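Local coordinates for protein single-stranded-DNA-specific exonuclease RecJ (Thermus thermophilus, PDB 2ZXR) that degrades single-stranded DNA exonucleolytically in the 5' to 3' direction, using divalent metal ions and leaving single-stranded RNA untouched, at residues G586-L591 with L597-E602; A538-P543 with A649-W654; D570-W573 with R578-P581. One frame throughout, in Å; residues are numbered along the deposited sequence.

Contact 1: residues G586-L591 with L597-E602; sequences GLWLGL and LGRRVE
The carbonyl oxygen of G586 is gripped twice: E602 N donates to G586 O at 3.0 Å, and a bridging water donates to the same oxygen and, more distantly, to OE1 of E602. This is one rung of parallel beta-sheet, with L587 paired to E602 between strands 587-588 and 601-603 of the five-stranded parallel sheet in the RecJ C-terminal domain. The second rung runs from W588 N to E602 O at 2.8 Å. L587 CA adds a CH...O contact to that oxygen, 3.4 Å from E602 O. E602 thus lends both its N-H and its C=O to the neighbouring strand, the usual parallel pattern. On the sheet face that L587 and E602 share, L587 CD1 rests on E602 CB at 3.9 Å, while OE1 of E602, besides the long water link, forms a salt bridge with R552. The indole of W588, its CG beside the backbone N (chi1 -63°), reaches V601, and its NE1 bonds to P582 O, which also accepts from NH1 of R599. Those two bonds should limit how far ring and guanidinium can shift. Against one indole face sits a CH-pi contact: V601 CG2 lies 3.7 Å from the centroid of the six-membered ring of W588, only 4° off its normal.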
# COMPACT_ATOMS: atom_id res chain seq x y z
N GLY A 586 -11.30 -7.34 -42.09
CA GLY A 586 -11.72 -6.64 -40.88
C GLY A 586 -12.29 -7.62 -39.84
O GLY A 586 -12.72 -7.20 -38.75
N LEU A 587 -12.32 -8.91 -40.17
CA LEU A 587 -12.85 -9.93 -39.26
C LEU A 587 -11.88 -11.10 -39.16
O LEU A 587 -11.45 -11.63 -40.19
CB LEU A 587 -14.20 -10.45 -39.76
CG LEU A 587 -14.84 -11.50 -38.86
CD1 LEU A 587 -15.36 -10.79 -37.60
CD2 LEU A 587 -15.97 -12.23 -39.59
N TRP A 588 -11.53 -11.51 -37.95
CA TRP A 588 -10.58 -12.61 -37.78
C TRP A 588 -11.21 -13.75 -37.01
O TRP A 588 -11.99 -13.52 -36.08
CB TRP A 588 -9.31 -12.15 -37.03
CG TRP A 588 -8.44 -11.09 -37.70
CD1 TRP A 588 -8.57 -10.59 -38.97
CD2 TRP A 588 -7.29 -10.44 -37.14
NE1 TRP A 588 -7.56 -9.67 -39.24
CE2 TRP A 588 -6.77 -9.57 -38.12
CE3 TRP A 588 -6.64 -10.52 -35.90
CZ2 TRP A 588 -5.63 -8.77 -37.90
CZ3 TRP A 588 -5.51 -9.73 -35.68
CH2 TRP A 588 -5.02 -8.87 -36.67
N LEU A 589 -10.86 -14.97 -37.37
CA LEU A 589 -11.41 -16.13 -36.69
C LEU A 589 -10.30 -16.81 -35.90
O LEU A 589 -10.49 -17.89 -35.36
CB LEU A 589 -11.98 -17.11 -37.71
CG LEU A 589 -13.14 -16.58 -38.55
CD1 LEU A 589 -13.62 -17.67 -39.50
CD2 LEU A 589 -14.28 -16.14 -37.64
N GLY A 590 -9.14 -16.17 -35.86
CA GLY A 590 -8.01 -16.74 -35.15
C GLY A 590 -6.96 -15.66 -35.08
O GLY A 590 -7.19 -14.53 -35.54
N LEU A 591 -5.81 -16.01 -34.52
CA LEU A 591 -4.73 -15.06 -34.33
C LEU A 591 -3.63 -15.18 -35.37
O LEU A 591 -3.14 -16.27 -35.65
CB LEU A 591 -4.12 -15.26 -32.93
CG LEU A 591 -5.11 -15.31 -31.76
CD1 LEU A 591 -4.35 -15.46 -30.44
CD2 LEU A 591 -5.94 -14.05 -31.75
N LEU A 597 -0.69 -4.44 -37.32
CA LEU A 597 -1.16 -3.21 -36.69
C LEU A 597 -1.71 -2.20 -37.70
O LEU A 597 -1.62 -2.41 -38.90
CB LEU A 597 -0.03 -2.59 -35.85
CG LEU A 597 0.52 -3.53 -34.75
CD1 LEU A 597 1.59 -2.82 -33.93
CD2 LEU A 597 -0.62 -3.98 -33.84
N GLY A 598 -2.27 -1.09 -37.20
CA GLY A 598 -2.87 -0.12 -38.10
C GLY A 598 -3.99 -0.88 -38.82
O GLY A 598 -4.13 -0.83 -40.05
N ARG A 599 -4.79 -1.57 -38.02
CA ARG A 599 -5.87 -2.41 -38.51
C ARG A 599 -7.28 -2.05 -38.08
O ARG A 599 -8.09 -1.59 -38.89
CB ARG A 599 -5.60 -3.86 -38.06
CG ARG A 599 -4.55 -4.59 -38.86
CD ARG A 599 -5.18 -5.24 -40.08
NE ARG A 599 -5.98 -4.29 -40.85
CZ ARG A 599 -6.96 -4.65 -41.68
NH1 ARG A 599 -7.24 -5.94 -41.84
NH2 ARG A 599 -7.65 -3.73 -42.35
N ARG A 600 -7.55 -2.26 -36.81
CA ARG A 600 -8.87 -2.06 -36.22
C ARG A 600 -9.70 -3.20 -36.79
O ARG A 600 -10.28 -3.11 -37.89
CB ARG A 600 -9.48 -0.72 -36.59
CG ARG A 600 -10.52 -0.22 -35.55
CD ARG A 600 -11.74 -1.13 -35.42
NE ARG A 600 -12.77 -0.59 -34.51
CZ ARG A 600 -13.97 -1.15 -34.29
NH1 ARG A 600 -14.82 -0.58 -33.45
NH2 ARG A 600 -14.32 -2.26 -34.92
N VAL A 601 -9.73 -4.28 -36.04
CA VAL A 601 -10.43 -5.48 -36.47
C VAL A 601 -11.27 -6.11 -35.38
O VAL A 601 -11.15 -5.77 -34.20
CB VAL A 601 -9.40 -6.52 -36.97
CG1 VAL A 601 -8.67 -5.98 -38.18
CG2 VAL A 601 -8.40 -6.85 -35.85
N GLU A 602 -12.13 -7.04 -35.79
CA GLU A 602 -12.99 -7.75 -34.85
C GLU A 602 -12.43 -9.15 -34.84
O GLU A 602 -12.16 -9.74 -35.89
CB GLU A 602 -14.43 -7.73 -35.32
CG GLU A 602 -14.99 -6.33 -35.24
CD GLU A 602 -16.44 -6.29 -35.60
OE1 GLU A 602 -16.75 -5.84 -36.72
OE2 GLU A 602 -17.27 -6.71 -34.77
O HOH W 1 -14.42 -5.04 -38.90

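Contact 2: residues A538-P543 with A649-W654; sequences APFAYP and ALLAYW
Helix 643-655 packs on edge strand 541-543 of the parallel sheet in the RecJ C-terminal domain, where F540 and A541 meet L650 and L651. The segments meet through a small group of apolar side chains, with no hydrogen bond between them. F540, just before the strand, reaches toward the helix and places the far end of its ring against two consecutive leucines. F540 CZ lies 3.8 Å from CD2 of L650, and F540 CE2 is 3.7 Å from CD2 of L651, so one methyl from each leucine meets neighbouring ring carbons. The approaches differ: the side chain of F540 runs at about a right angle to that of L650 but at a slant to that of L651. With chi1 at 71°, the phenyl CG of F540 stands between the backbone N and the carbonyl carbon, and from there the ring projects to the helix. L650 CD2 also touches the first residue of the strand, at 4.1 Å from A541 CB. The other methyl of L650 has a different task: CD1 lies 3.6 Å above the indole plane of W654, offset toward the rim, one helical turn further on. L650 serves both neighbours with its CG anti to the amide nitrogen (chi1 -180°), CD2 turned to F540 and CD1 to W654. Next to this apolar group, S647 OG of the same helix bonds to the backbone nitrogens of both F540 and A541, pinning the start of the strand. Between the two segments themselves, then, attachment is by dispersion and burial of methyl and phenyl groups, which sets no strict direction; directional bonds are added nearby by S647 OG.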
# COMPACT_ATOMS: atom_id res chain seq x y z
N ALA A 538 -4.45 1.40 -26.26
CA ALA A 538 -5.39 1.94 -27.24
C ALA A 538 -5.81 0.69 -28.01
O ALA A 538 -4.98 0.02 -28.60
CB ALA A 538 -4.67 2.94 -28.18
N PRO A 539 -7.11 0.37 -28.02
CA PRO A 539 -7.60 -0.83 -28.71
C PRO A 539 -7.50 -0.85 -30.23
O PRO A 539 -7.60 0.19 -30.86
CB PRO A 539 -9.03 -0.97 -28.21
CG PRO A 539 -9.46 0.45 -28.00
CD PRO A 539 -8.23 1.18 -27.48
N PHE A 540 -7.28 -2.03 -30.80
CA PHE A 540 -7.22 -2.22 -32.25
C PHE A 540 -7.90 -3.56 -32.57
O PHE A 540 -8.38 -3.78 -33.68
CB PHE A 540 -5.76 -2.17 -32.78
CG PHE A 540 -4.93 -3.38 -32.41
CD1 PHE A 540 -5.00 -4.55 -33.17
CD2 PHE A 540 -4.11 -3.36 -31.27
CE1 PHE A 540 -4.27 -5.69 -32.79
CE2 PHE A 540 -3.38 -4.49 -30.88
CZ PHE A 540 -3.45 -5.66 -31.64
N ALA A 541 -7.96 -4.45 -31.58
CA ALA A 541 -8.60 -5.75 -31.76
C ALA A 541 -9.82 -5.84 -30.83
O ALA A 541 -9.71 -5.68 -29.60
CB ALA A 541 -7.60 -6.86 -31.48
N TYR A 542 -10.98 -6.10 -31.43
CA TYR A 542 -12.25 -6.16 -30.73
C TYR A 542 -12.88 -7.53 -30.69
O TYR A 542 -13.37 -8.01 -31.71
CB TYR A 542 -13.23 -5.18 -31.37
CG TYR A 542 -12.76 -3.75 -31.25
CD1 TYR A 542 -11.66 -3.29 -31.98
CD2 TYR A 542 -13.38 -2.86 -30.36
CE1 TYR A 542 -11.20 -1.99 -31.83
CE2 TYR A 542 -12.92 -1.56 -30.21
CZ TYR A 542 -11.84 -1.13 -30.94
OH TYR A 542 -11.40 0.15 -30.77
N PRO A 543 -12.89 -8.16 -29.51
CA PRO A 543 -13.46 -9.50 -29.34
C PRO A 543 -14.91 -9.56 -29.78
O PRO A 543 -15.71 -8.68 -29.44
CB PRO A 543 -13.34 -9.76 -27.83
CG PRO A 543 -12.11 -9.01 -27.46
CD PRO A 543 -12.24 -7.71 -28.26
N ALA A 649 -2.88 -7.73 -24.66
CA ALA A 649 -2.50 -9.12 -24.52
C ALA A 649 -2.04 -9.71 -25.85
O ALA A 649 -1.16 -10.57 -25.90
CB ALA A 649 -3.68 -9.92 -23.98
N LEU A 650 -2.67 -9.25 -26.93
CA LEU A 650 -2.32 -9.74 -28.25
C LEU A 650 -0.91 -9.29 -28.60
O LEU A 650 -0.13 -10.07 -29.14
CB LEU A 650 -3.34 -9.25 -29.30
CG LEU A 650 -3.09 -9.71 -30.74
CD1 LEU A 650 -2.82 -11.21 -30.79
CD2 LEU A 650 -4.29 -9.36 -31.59
N LEU A 651 -0.57 -8.05 -28.27
CA LEU A 651 0.79 -7.57 -28.53
C LEU A 651 1.81 -8.45 -27.78
O LEU A 651 2.85 -8.83 -28.33
CB LEU A 651 0.96 -6.12 -28.09
CG LEU A 651 0.06 -5.10 -28.79
CD1 LEU A 651 0.50 -3.70 -28.35
CD2 LEU A 651 0.18 -5.23 -30.31
N ALA A 652 1.53 -8.78 -26.52
CA ALA A 652 2.47 -9.61 -25.77
C ALA A 652 2.52 -10.98 -26.43
O ALA A 652 3.58 -11.62 -26.50
CB ALA A 652 2.02 -9.73 -24.28
N TYR A 653 1.36 -11.43 -26.92
CA TYR A 653 1.25 -12.72 -27.58
C TYR A 653 2.16 -12.80 -28.81
O TYR A 653 2.84 -13.81 -29.01
CB TYR A 653 -0.20 -12.98 -28.01
CG TYR A 653 -0.40 -14.28 -28.76
CD1 TYR A 653 -0.40 -15.50 -28.10
CD2 TYR A 653 -0.56 -14.29 -30.15
CE1 TYR A 653 -0.56 -16.70 -28.80
CE2 TYR A 653 -0.72 -15.49 -30.86
CZ TYR A 653 -0.71 -16.69 -30.16
OH TYR A 653 -0.85 -17.88 -30.85
N TRP A 654 2.19 -11.75 -29.64
CA TRP A 654 3.07 -11.77 -30.83
C TRP A 654 4.51 -11.92 -30.31
O TRP A 654 5.29 -12.70 -30.83
CB TRP A 654 3.08 -10.45 -31.61
CG TRP A 654 1.79 -9.85 -32.10
CD1 TRP A 654 1.43 -8.51 -32.03
CD2 TRP A 654 0.75 -10.50 -32.81
NE1 TRP A 654 0.23 -8.30 -32.66
CE2 TRP A 654 -0.21 -9.50 -33.15
CE3 TRP A 654 0.52 -11.81 -33.20
CZ2 TRP A 654 -1.37 -9.79 -33.87
CZ3 TRP A 654 -0.61 -12.09 -33.89
CH2 TRP A 654 -1.56 -11.08 -34.22

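Contact 3: residues D570-W573 with R578-P581; sequences DYAW and RLLP
A572 and L579 make the closest approach here, methyl against methyl: A572 CB lies 4.1 Å from L579 CD2 and 4.2 Å from L579 CD1. The pair joins helix and returning strand in a beta-alpha-beta unit, in which strand 558-560 leads into helix 566-573 and the chain then comes back as the short, weakly bonded strand 578-579 at the edge of the parallel sheet. Both methyls of the leucine face the small, buried alanine CB, which points toward the strand. W573 adds a looser touch, its CD1 at 4.4 Å from L579 CD2. No hydrogen bond links the two segments, and the nearest pair of CA atoms, those of A572 and L579, is 7.7 Å apart, a gap spanned by side chains.

Around this pair, V561, in the loop after the first strand, touches both A572 and L579, and F577 also meets A572, so the loops flanking the helix add to the apolar surroundings of the pair. Backbone hydrogen bonds between V559 and both R578 and L580 tie the edge strand to strand 558-560 and so likely fix the position of L579. With CG beside its backbone N (chi1 -77°) and chi2 at -57°, CD1 and CD2 of L579 both come to A572 CB.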
# COMPACT_ATOMS: atom_id res chain seq x y z
N ASP A 570 -9.98 -25.36 -43.68
CA ASP A 570 -10.68 -26.29 -44.55
C ASP A 570 -12.18 -25.99 -44.51
O ASP A 570 -12.81 -25.85 -45.56
CB ASP A 570 -10.44 -27.74 -44.11
CG ASP A 570 -11.32 -28.73 -44.86
OD1 ASP A 570 -12.44 -29.05 -44.38
OD2 ASP A 570 -10.89 -29.18 -45.94
N TYR A 571 -12.73 -25.88 -43.31
CA TYR A 571 -14.14 -25.58 -43.11
C TYR A 571 -14.51 -24.30 -43.84
O TYR A 571 -15.51 -24.25 -44.56
CB TYR A 571 -14.43 -25.40 -41.62
CG TYR A 571 -15.83 -24.96 -41.30
CD1 TYR A 571 -16.86 -25.89 -41.13
CD2 TYR A 571 -16.14 -23.61 -41.16
CE1 TYR A 571 -18.16 -25.48 -40.83
CE2 TYR A 571 -17.43 -23.19 -40.85
CZ TYR A 571 -18.44 -24.13 -40.69
OH TYR A 571 -19.72 -23.70 -40.38
N ALA A 572 -13.69 -23.26 -43.64
CA ALA A 572 -13.92 -21.97 -44.29
C ALA A 572 -13.97 -22.15 -45.81
O ALA A 572 -14.94 -21.74 -46.45
CB ALA A 572 -12.80 -20.99 -43.91
N TRP A 573 -12.93 -22.77 -46.37
CA TRP A 573 -12.85 -23.04 -47.81
C TRP A 573 -14.07 -23.87 -48.21
O TRP A 573 -14.82 -23.51 -49.12
CB TRP A 573 -11.58 -23.85 -48.14
CG TRP A 573 -10.31 -23.04 -48.30
CD1 TRP A 573 -10.18 -21.82 -48.90
CD2 TRP A 573 -8.97 -23.47 -47.99
NE1 TRP A 573 -8.85 -21.46 -48.98
CE2 TRP A 573 -8.09 -22.46 -48.43
CE3 TRP A 573 -8.44 -24.62 -47.38
CZ2 TRP A 573 -6.69 -22.55 -48.28
CZ3 TRP A 573 -7.05 -24.71 -47.23
CH2 TRP A 573 -6.19 -23.68 -47.68
N ARG A 578 -15.18 -15.64 -47.71
CA ARG A 578 -14.38 -14.72 -48.50
C ARG A 578 -13.05 -14.55 -47.73
O ARG A 578 -12.85 -13.57 -47.00
CB ARG A 578 -15.11 -13.38 -48.67
CG ARG A 578 -14.37 -12.36 -49.53
CD ARG A 578 -15.05 -10.97 -49.58
NE ARG A 578 -14.10 -9.97 -50.07
CZ ARG A 578 -14.04 -8.70 -49.69
NH1 ARG A 578 -13.12 -7.91 -50.22
NH2 ARG A 578 -14.89 -8.21 -48.78
N LEU A 579 -12.17 -15.54 -47.88
CA LEU A 579 -10.85 -15.55 -47.21
C LEU A 579 -9.91 -14.46 -47.66
O LEU A 579 -9.73 -14.22 -48.85
CB LEU A 579 -10.16 -16.89 -47.42
CG LEU A 579 -10.67 -18.04 -46.57
CD1 LEU A 579 -10.55 -17.65 -45.10
CD2 LEU A 579 -12.12 -18.37 -46.93
N LEU A 580 -9.29 -13.80 -46.67
CA LEU A 580 -8.36 -12.72 -46.91
C LEU A 580 -7.20 -12.76 -45.91
O LEU A 580 -7.27 -13.43 -44.87
CB LEU A 580 -9.08 -11.36 -46.76
CG LEU A 580 -10.16 -10.91 -47.75
CD1 LEU A 580 -10.87 -9.70 -47.16
CD2 LEU A 580 -9.54 -10.54 -49.12
N PRO A 581 -6.10 -12.06 -46.21
CA PRO A 581 -4.95 -12.02 -45.31
C PRO A 581 -5.35 -11.03 -44.20
O PRO A 581 -6.05 -10.04 -44.46
CB PRO A 581 -3.84 -11.50 -46.20
CG PRO A 581 -4.56 -10.55 -47.10
CD PRO A 581 -5.81 -11.32 -47.46

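How the contacts relate
All three contacts belong to one parallel sheet of the C-terminal domain, far from the metal site, but they serve it differently. Contact 1 is the sheet itself, strand to strand, and is the only one of the three whose segments hydrogen-bond to each other; contacts 2 and 3 lay helices against its two outermost strands, 541-543 and 578-579, through apolar side chains between their segments, though S647 adds hydrogen bonds beside contact 2. Contacts 1 and 2 touch, with centres 9 Å apart: V601 bonds through its backbone to F540 and Y542, while L591 packs on Y653. Contact 3 stands at the far edge, 22 Å from contact 2 between centres, and alone includes an exposed touching residue, W573.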